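Local coordinates for hypothetical protein SMU.776 (Streptococcus mutans, PDB 2B78), which is probably an S-adenosylmethionine-dependent methyltransferase that may act on RNA, its exact substrate being unknown, at residues L31-V36 and T48-K53. Residues are numbered along the deposited sequence; the frame is centred on the assembly and turned at random.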
loop_
_atom_site.group_PDB
_atom_site.type_symbol
_atom_site.label_atom_id
_atom_site.label_comp_id
_atom_site.label_asym_id
_atom_site.label_seq_id
_atom_site.Cartn_x
_atom_site.Cartn_y
_atom_site.Cartn_z
ATOM N N LEU A 31 7.701 21.108 19.981
ATOM C CA LEU A 31 8.872 20.275 19.740
ATOM C C LEU A 31 8.753 19.523 18.419
ATOM O O LEU A 31 7.650 19.347 17.891
ATOM C CB LEU A 31 9.023 19.262 20.881
ATOM C CG LEU A 31 8.596 19.695 22.287
ATOM C CD1 LEU A 31 8.660 18.510 23.240
ATOM C CD2 LEU A 31 9.483 20.820 22.773
ATOM N N ASP A 32 9.894 19.082 17.887
ATOM C CA ASP A 32 9.920 18.317 16.642
ATOM C C ASP A 32 11.302 17.718 16.354
ATOM O O ASP A 32 12.319 18.206 16.844
ATOM C CB ASP A 32 9.467 19.186 15.461
ATOM C CG ASP A 32 9.081 18.352 14.248
ATOM O OD1 ASP A 32 8.777 17.150 14.430
ATOM O OD2 ASP A 32 9.064 18.892 13.118
ATOM N N ASN A 33 11.312 16.642 15.571
ATOM C CA ASN A 33 12.530 15.931 15.190
ATOM C C ASN A 33 13.523 15.684 16.312
ATOM O O ASN A 33 14.613 16.251 16.336
ATOM C CB ASN A 33 13.225 16.648 14.035
ATOM C CG ASN A 33 12.807 16.103 12.683
ATOM O OD1 ASN A 33 11.628 16.139 12.318
ATOM N ND2 ASN A 33 13.773 15.589 11.932
ATOM N N GLN A 34 13.142 14.818 17.240
ATOM C CA GLN A 34 14.003 14.481 18.362
ATOM C C GLN A 34 13.329 13.389 19.167
ATOM O O GLN A 34 12.117 13.176 19.046
ATOM C CB GLN A 34 14.239 15.710 19.248
ATOM C CG GLN A 34 12.966 16.341 19.809
ATOM C CD GLN A 34 13.237 17.598 20.625
ATOM O OE1 GLN A 34 13.855 17.548 21.692
ATOM N NE2 GLN A 34 12.778 18.737 20.119
ATOM N N VAL A 35 14.119 12.684 19.965
ATOM C CA VAL A 35 13.591 11.631 20.818
ATOM C C VAL A 35 13.076 12.325 22.075
ATOM O O VAL A 35 13.689 13.283 22.551
ATOM C CB VAL A 35 14.695 10.622 21.203
ATOM C CG1 VAL A 35 14.148 9.587 22.173
ATOM C CG2 VAL A 35 15.228 9.938 19.951
ATOM N N VAL A 36 11.940 11.874 22.594
ATOM C CA VAL A 36 11.387 12.470 23.801
ATOM C C VAL A 36 10.904 11.358 24.710
ATOM O O VAL A 36 10.877 10.190 24.315
ATOM C CB VAL A 36 10.192 13.413 23.494
ATOM C CG1 VAL A 36 10.634 14.528 22.543
ATOM C CG2 VAL A 36 9.029 12.620 22.890
ATOM N N THR A 48 9.276 5.849 25.534
ATOM C CA THR A 48 10.233 6.583 24.713
ATOM C C THR A 48 9.591 6.767 23.349
ATOM O O THR A 48 8.955 5.849 22.841
ATOM C CB THR A 48 11.547 5.777 24.564
ATOM O OG1 THR A 48 12.126 5.572 25.860
ATOM C CG2 THR A 48 12.548 6.518 23.675
ATOM N N ALA A 49 9.742 7.948 22.758
ATOM C CA ALA A 49 9.152 8.210 21.451
ATOM C C ALA A 49 9.988 9.201 20.659
ATOM O O ALA A 49 10.935 9.781 21.185
ATOM C CB ALA A 49 7.736 8.756 21.628
ATOM N N TYR A 50 9.647 9.386 19.387
ATOM C CA TYR A 50 10.356 10.363 18.578
ATOM C C TYR A 50 9.332 11.228 17.860
ATOM O O TYR A 50 8.246 10.764 17.499
ATOM C CB TYR A 50 11.332 9.690 17.588
ATOM C CG TYR A 50 10.756 9.117 16.301
ATOM C CD1 TYR A 50 10.297 9.948 15.279
ATOM C CD2 TYR A 50 10.727 7.738 16.086
ATOM C CE1 TYR A 50 9.825 9.419 14.071
ATOM C CE2 TYR A 50 10.260 7.196 14.877
ATOM C CZ TYR A 50 9.813 8.042 13.877
ATOM O OH TYR A 50 9.369 7.523 12.681
ATOM N N LEU A 51 9.672 12.499 17.686
ATOM C CA LEU A 51 8.788 13.435 17.021
ATOM C C LEU A 51 9.282 13.757 15.623
ATOM O O LEU A 51 10.474 13.930 15.401
ATOM C CB LEU A 51 8.685 14.739 17.821
ATOM C CG LEU A 51 8.174 14.661 19.260
ATOM C CD1 LEU A 51 8.145 16.060 19.861
ATOM C CD2 LEU A 51 6.785 14.041 19.281
ATOM N N SER A 52 8.344 13.830 14.688
ATOM C CA SER A 52 8.636 14.176 13.309
ATOM C C SER A 52 7.298 14.198 12.603
ATOM O O SER A 52 6.456 13.327 12.822
ATOM C CB SER A 52 9.567 13.147 12.660
ATOM O OG SER A 52 10.010 13.608 11.391
ATOM N N LYS A 53 7.089 15.204 11.766
ATOM C CA LYS A 53 5.828 15.318 11.059
ATOM C C LYS A 53 5.673 14.253 9.987
ATOM O O LYS A 53 6.569 14.038 9.165
ATOM C CB LYS A 53 5.697 16.719 10.453
ATOM C CG LYS A 53 5.141 17.739 11.445
ATOM C CD LYS A 53 5.219 19.169 10.920
ATOM C CE LYS A 53 6.585 19.793 11.194
ATOM N NZ LYS A 53 6.635 21.231 10.785
HETATM O O HOH W 1 9.243 17.069 10.969
#
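Leu51 presses its CD1 tightly on Leu31 CB at 3.5 Å and also meets Val36 CG1 at 4.0 Å. Its CG lies anti to the carbonyl carbon (chi1 -59°), and with an extended chi2 this raises CD1 off the sheet face, where Leu31 and Val36 come to meet it, the Val36 side chain at about a right angle. This is the antiparallel beta hairpin of strands 34-39 and 45-54, in the PUA-like domain. Leu31 and Val36 also touch Ile2 of strand 2-5, the next strand of the sheet.

The regular part of the pairing is at Val36 and Ala49: Val36 N gives a nearly straight bond to Ala49 O (2.7 Å, 168°), and Ala49 N returns one to Val36 O. Two residues along, past the non-hydrogen-bonded pair Val35-Tyr50, Leu51 N bonds to Gln34 O at 2.9 Å. Beyond that the register slips, with Asn33 and Gln34 both facing Leu51 in a G1 beta bulge, Asn33 having positive phi (44°).

On the other face, Val35 CG1 sits 3.8 Å from Thr48 CG2. Tyr50 turns its ring away from strand 34-39 to stack on Phe127, and its OH bonds to Gly108 O. Asn33 points its amide to the same neighbourhood, ND2 bonding to Ser126 OG and Gln130 OE1 while OD1 lies 3.1 Å from Ser52 OG; Phe127 N is hydrogen-bonded to Ser52 OG. At the bulged end one water ties the segments together, donating to Asp32 OD2 and Asn33 OD1 and accepting from Lys53 N at 3.0 Å.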